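Local coordinates for protein mirolysin (PDB 6R7V) that is a zinc metallopeptidase zymogen of the pappalysin family, held latent by a cysteine switch, and probably cleaves proteins once activated, at residues I68-I71 against Q72-N75; P20-Y23 against Q24-D28. The protein carries 1 engineered substitution. All blocks are in the same frame, centred on the assembly; numbering follows the deposited sequence.

Interaction 1: I68-I71 against Q72-N75; sequences ISQI and QVLN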
loop_
_atom_site.group_PDB
_atom_site.type_symbol
_atom_site.label_atom_id
_atom_site.label_comp_id
_atom_site.label_asym_id
_atom_site.label_seq_id
_atom_site.Cartn_x
_atom_site.Cartn_y
_atom_site.Cartn_z
ATOM N N ILE A 68 0.378 5.242 15.834
ATOM C CA ILE A 68 -0.284 6.512 15.515
ATOM C C ILE A 68 0.583 7.318 14.526
ATOM O O ILE A 68 0.042 7.945 13.606
ATOM C CB ILE A 68 -0.507 7.254 16.852
ATOM C CG1 ILE A 68 -1.621 6.534 17.656
ATOM C CG2 ILE A 68 -0.805 8.780 16.663
ATOM C CD1 ILE A 68 -1.693 6.949 19.115
ATOM N N SER A 69 1.914 7.268 14.684
ATOM C CA SER A 69 2.772 7.980 13.742
ATOM C C SER A 69 2.614 7.396 12.335
ATOM O O SER A 69 2.668 8.163 11.376
ATOM C CB SER A 69 4.234 7.961 14.166
ATOM O OG SER A 69 4.906 6.747 13.893
ATOM N N GLN A 70 2.356 6.082 12.192
ATOM C CA GLN A 70 2.143 5.538 10.855
ATOM C C GLN A 70 0.848 6.054 10.234
ATOM O O GLN A 70 0.803 6.345 9.021
ATOM C CB GLN A 70 2.126 4.002 10.887
ATOM C CG GLN A 70 1.939 3.384 9.492
ATOM C CD GLN A 70 3.099 3.727 8.579
ATOM O OE1 GLN A 70 4.183 3.170 8.730
ATOM N NE2 GLN A 70 2.920 4.603 7.606
ATOM N N ILE A 71 -0.209 6.177 11.047
ATOM C CA ILE A 71 -1.476 6.690 10.543
ATOM C C ILE A 71 -1.289 8.143 10.110
ATOM O O ILE A 71 -1.823 8.557 9.061
ATOM C CB ILE A 71 -2.578 6.535 11.602
ATOM C CG1 ILE A 71 -2.695 5.060 12.019
ATOM C CG2 ILE A 71 -3.933 7.037 11.038
ATOM C CD1 ILE A 71 -2.959 4.022 10.859
ATOM N N GLN A 72 -0.478 8.894 10.879
ATOM C CA GLN A 72 -0.144 10.287 10.520
ATOM C C GLN A 72 0.532 10.350 9.142
ATOM O O GLN A 72 0.144 11.163 8.291
ATOM C CB GLN A 72 0.781 10.886 11.573
ATOM C CG GLN A 72 1.084 12.358 11.324
ATOM C CD GLN A 72 2.055 12.942 12.327
ATOM O OE1 GLN A 72 2.847 12.237 12.971
ATOM N NE2 GLN A 72 2.019 14.256 12.467
ATOM N N VAL A 73 1.503 9.455 8.905
ATOM C CA VAL A 73 2.204 9.432 7.619
ATOM C C VAL A 73 1.230 9.100 6.477
ATOM O O VAL A 73 1.282 9.754 5.422
ATOM C CB VAL A 73 3.364 8.410 7.665
ATOM C CG1 VAL A 73 3.927 8.143 6.257
ATOM C CG2 VAL A 73 4.496 8.889 8.582
ATOM N N LEU A 74 0.323 8.125 6.665
ATOM C CA LEU A 74 -0.626 7.827 5.591
ATOM C C LEU A 74 -1.490 9.034 5.275
ATOM O O LEU A 74 -1.696 9.352 4.116
ATOM C CB LEU A 74 -1.518 6.634 5.924
ATOM C CG LEU A 74 -0.797 5.279 6.124
ATOM C CD1 LEU A 74 -1.792 4.211 6.553
ATOM C CD2 LEU A 74 -0.157 4.790 4.800
ATOM N N ASN A 75 -1.932 9.744 6.304
ATOM C CA ASN A 75 -2.756 10.936 6.090
ATOM C C ASN A 75 -1.972 12.058 5.433
ATOM O O ASN A 75 -2.562 12.805 4.656
ATOM C CB ASN A 75 -3.376 11.390 7.390
ATOM C CG ASN A 75 -4.584 10.525 7.729
ATOM O OD1 ASN A 75 -5.451 10.361 6.885
ATOM N ND2 ASN A 75 -4.664 9.965 8.921
#
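Gln70 reaches along the helix to meet Val73 and Leu74, the residues three and four places on. Its CG stands anti to the backbone N (chi1 -179°), and a bend at chi2 then carries the amide forward along the helix, with NE2 passing slantwise over the side of Val73, 3.8 Å from Val73 CB. Leu74 CG comes 4.1 Å from NE2 of the same amide and packs against the backbone carbonyl, 3.5 Å from Gln70 O. The amide therefore has hydrocarbon beside it, yet neither polar end is wanting: OE1 accepts from the N of Gly190 and NE2 donates to the O of Gly202. On another flank Ile71 and Asn75 lie alongside one another and point the same way, Ile71 CG2 sitting 3.7 Å from Asn75 ND2. Ile71 CD1 makes a looser apolar approach to Leu74 CD1 at 4.5 Å. Beneath the side chains runs the ordinary alpha-helical ladder, for example Leu74 N to Gln70 O at 3.0 Å, and Val73 CG2 rests 3.4 Å from Ser69 O. Helix 64-77 packs against two elements of the fold: Gln70, Val73 and Leu74 lean on helix 203-212 at Ala205, Thr206 and Val209, while Ile71, Leu74 and Asn75 pack on strand 101-105, where Asn75 OD1 takes the backbone N-H of Phe103.

Interaction 2: P20-Y23 against Q24-D28; sequences PLKY and QRITD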
loop_
_atom_site.group_PDB
_atom_site.type_symbol
_atom_site.label_atom_id
_atom_site.label_comp_id
_atom_site.label_asym_id
_atom_site.label_seq_id
_atom_site.Cartn_x
_atom_site.Cartn_y
_atom_site.Cartn_z
ATOM N N PRO A 20 -1.533 -19.030 -15.006
ATOM C CA PRO A 20 -2.451 -18.605 -16.080
ATOM C C PRO A 20 -3.822 -18.106 -15.628
ATOM O O PRO A 20 -4.316 -17.166 -16.249
ATOM C CB PRO A 20 -2.589 -19.840 -16.970
ATOM C CG PRO A 20 -2.018 -20.968 -16.193
ATOM C CD PRO A 20 -1.012 -20.390 -15.264
ATOM N N LEU A 21 -4.416 -18.667 -14.546
ATOM C CA LEU A 21 -5.711 -18.175 -14.053
ATOM C C LEU A 21 -5.553 -16.739 -13.511
ATOM O O LEU A 21 -6.395 -15.873 -13.769
ATOM C CB LEU A 21 -6.307 -19.111 -12.971
ATOM C CG LEU A 21 -7.574 -18.613 -12.202
ATOM C CD1 LEU A 21 -8.767 -18.318 -13.140
ATOM C CD2 LEU A 21 -7.997 -19.613 -11.131
ATOM N N LYS A 22 -4.451 -16.474 -12.799
ATOM C CA LYS A 22 -4.184 -15.132 -12.267
ATOM C C LYS A 22 -3.961 -14.128 -13.410
ATOM O O LYS A 22 -4.486 -13.006 -13.353
ATOM C CB LYS A 22 -2.972 -15.180 -11.334
ATOM C CG LYS A 22 -2.713 -13.872 -10.606
ATOM C CD LYS A 22 -1.618 -14.064 -9.563
ATOM C CE LYS A 22 -1.120 -12.772 -8.973
ATOM N NZ LYS A 22 -0.146 -13.011 -7.870
ATOM N N TYR A 23 -3.264 -14.549 -14.475
ATOM C CA TYR A 23 -3.022 -13.711 -15.649
ATOM C C TYR A 23 -4.358 -13.294 -16.272
ATOM O O TYR A 23 -4.545 -12.117 -16.613
ATOM C CB TYR A 23 -2.161 -14.473 -16.683
ATOM C CG TYR A 23 -1.864 -13.644 -17.913
ATOM C CD1 TYR A 23 -0.898 -12.637 -17.883
ATOM C CD2 TYR A 23 -2.617 -13.790 -19.074
ATOM C CE1 TYR A 23 -0.638 -11.850 -19.009
ATOM C CE2 TYR A 23 -2.381 -12.998 -20.193
ATOM C CZ TYR A 23 -1.398 -12.023 -20.154
ATOM O OH TYR A 23 -1.158 -11.257 -21.273
ATOM N N GLN A 24 -5.282 -14.266 -16.444
ATOM C CA GLN A 24 -6.606 -13.985 -17.009
ATOM C C GLN A 24 -7.343 -12.980 -16.106
ATOM O O GLN A 24 -7.905 -12.017 -16.631
ATOM C CB GLN A 24 -7.418 -15.282 -17.180
ATOM C CG GLN A 24 -8.825 -15.089 -17.747
ATOM C CD GLN A 24 -8.805 -14.658 -19.192
ATOM O OE1 GLN A 24 -8.346 -15.382 -20.080
ATOM N NE2 GLN A 24 -9.297 -13.466 -19.453
ATOM N N ARG A 25 -7.331 -13.192 -14.771
ATOM C CA ARG A 25 -8.011 -12.325 -13.802
ATOM C C ARG A 25 -7.475 -10.908 -13.847
ATOM O O ARG A 25 -8.257 -9.959 -13.796
ATOM C CB ARG A 25 -7.887 -12.866 -12.374
ATOM C CG ARG A 25 -8.853 -14.001 -12.062
ATOM C CD ARG A 25 -9.017 -14.166 -10.558
ATOM N NE ARG A 25 -8.523 -15.462 -10.086
ATOM C CZ ARG A 25 -7.386 -15.640 -9.418
ATOM N NH1 ARG A 25 -6.613 -14.603 -9.118
ATOM N NH2 ARG A 25 -7.019 -16.854 -9.035
ATOM N N ILE A 26 -6.153 -10.750 -13.952
ATOM C CA ILE A 26 -5.566 -9.409 -13.998
ATOM C C ILE A 26 -5.928 -8.725 -15.315
ATOM O O ILE A 26 -6.316 -7.554 -15.312
ATOM C CB ILE A 26 -4.036 -9.470 -13.777
ATOM C CG1 ILE A 26 -3.690 -9.938 -12.353
ATOM C CG2 ILE A 26 -3.394 -8.110 -14.069
ATOM C CD1 ILE A 26 -2.234 -10.487 -12.210
ATOM N N THR A 27 -5.833 -9.460 -16.437
ATOM C CA THR A 27 -6.182 -8.907 -17.744
ATOM C C THR A 27 -7.646 -8.479 -17.767
ATOM O O THR A 27 -7.918 -7.396 -18.288
ATOM C CB THR A 27 -5.875 -9.933 -18.839
ATOM O OG1 THR A 27 -4.497 -10.282 -18.740
ATOM C CG2 THR A 27 -6.175 -9.425 -20.248
ATOM N N ASP A 28 -8.574 -9.294 -17.198
ATOM C CA ASP A 28 -10.010 -8.967 -17.152
ATOM C C ASP A 28 -10.215 -7.697 -16.345
ATOM O O ASP A 28 -10.934 -6.792 -16.763
ATOM C CB ASP A 28 -10.857 -10.095 -16.523
ATOM C CG ASP A 28 -10.983 -11.393 -17.293
ATOM O OD1 ASP A 28 -10.854 -11.363 -18.533
ATOM O OD2 ASP A 28 -11.250 -12.433 -16.653
#
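From Pro20 to Thr27 the backbone is regular alpha helix, each carbonyl from Pro20 to Tyr23 accepting the N-H four residues on, as with Ile26 N to Lys22 O at 2.9 Å. Tyr23 O is gripped twice: Thr27 N donates to it from one face of the carbonyl plane, and Thr27 OG1 donates from the opposite face at 2.8 Å. With Tyr23 CG anti to its N (chi1 -179°), the phenol ring stands out from the helix, leaning toward its C-terminal end, and Thr27 OG1 comes to lie 3.7 Å above the ring plane, offset toward its rim on the side of CE2. Because that hydroxyl gives its proton to the carbonyl, it meets the ring as a packed neighbour. On another side, Arg25 bends at chi3 (-116°) so that its guanidinium runs obliquely past Leu21, NH2 lying 3.6 Å from Leu21 CD2. The extended Lys22 chain passes Ile26 in a similar slanting way, CG 3.8 Å from Ile26 CD1. Gln24 NE2 donates to Asp28 OD1 at 2.8 Å, meeting it from above the carboxylate plane. Met12, Ile15 and Arg16 of helix 12-18 touch Tyr23, and Phe171 touches Lys22, Arg25 and Ile26. The chemistry is mixed: the Arg25 guanidinium and the Lys22 stem pack on aliphatic neighbours, while the charged ends Lys22 NZ and Arg25 NH1 stay 6.8 Å apart. That separation probably keeps mutual repulsion of the two cations mild, and a long, weak ion pair with Glu19 may ease it further for Lys22.

In the fold
Interaction 2 comes first along the chain, on helix 20-32 near the N-terminus, and interaction 1 follows on helix 64-77, after strand 45-55. Their centres are about 34 Å apart, on opposite sides of the chain's centre, and they do not touch. Helix 20-32 follows Cys6, which binds the zinc as the cysteine switch, so interaction 2 probably belongs to the pro-segment that keeps the enzyme latent. Helix 64-77 packs instead on helix 203-212, which carries the zinc ligands His207 and His211, and on strand 101-105 of the mixed sheet. The two contacts thus lie on helices at different sides of the metal site, one probably in the pro-segment and one in the catalytic part.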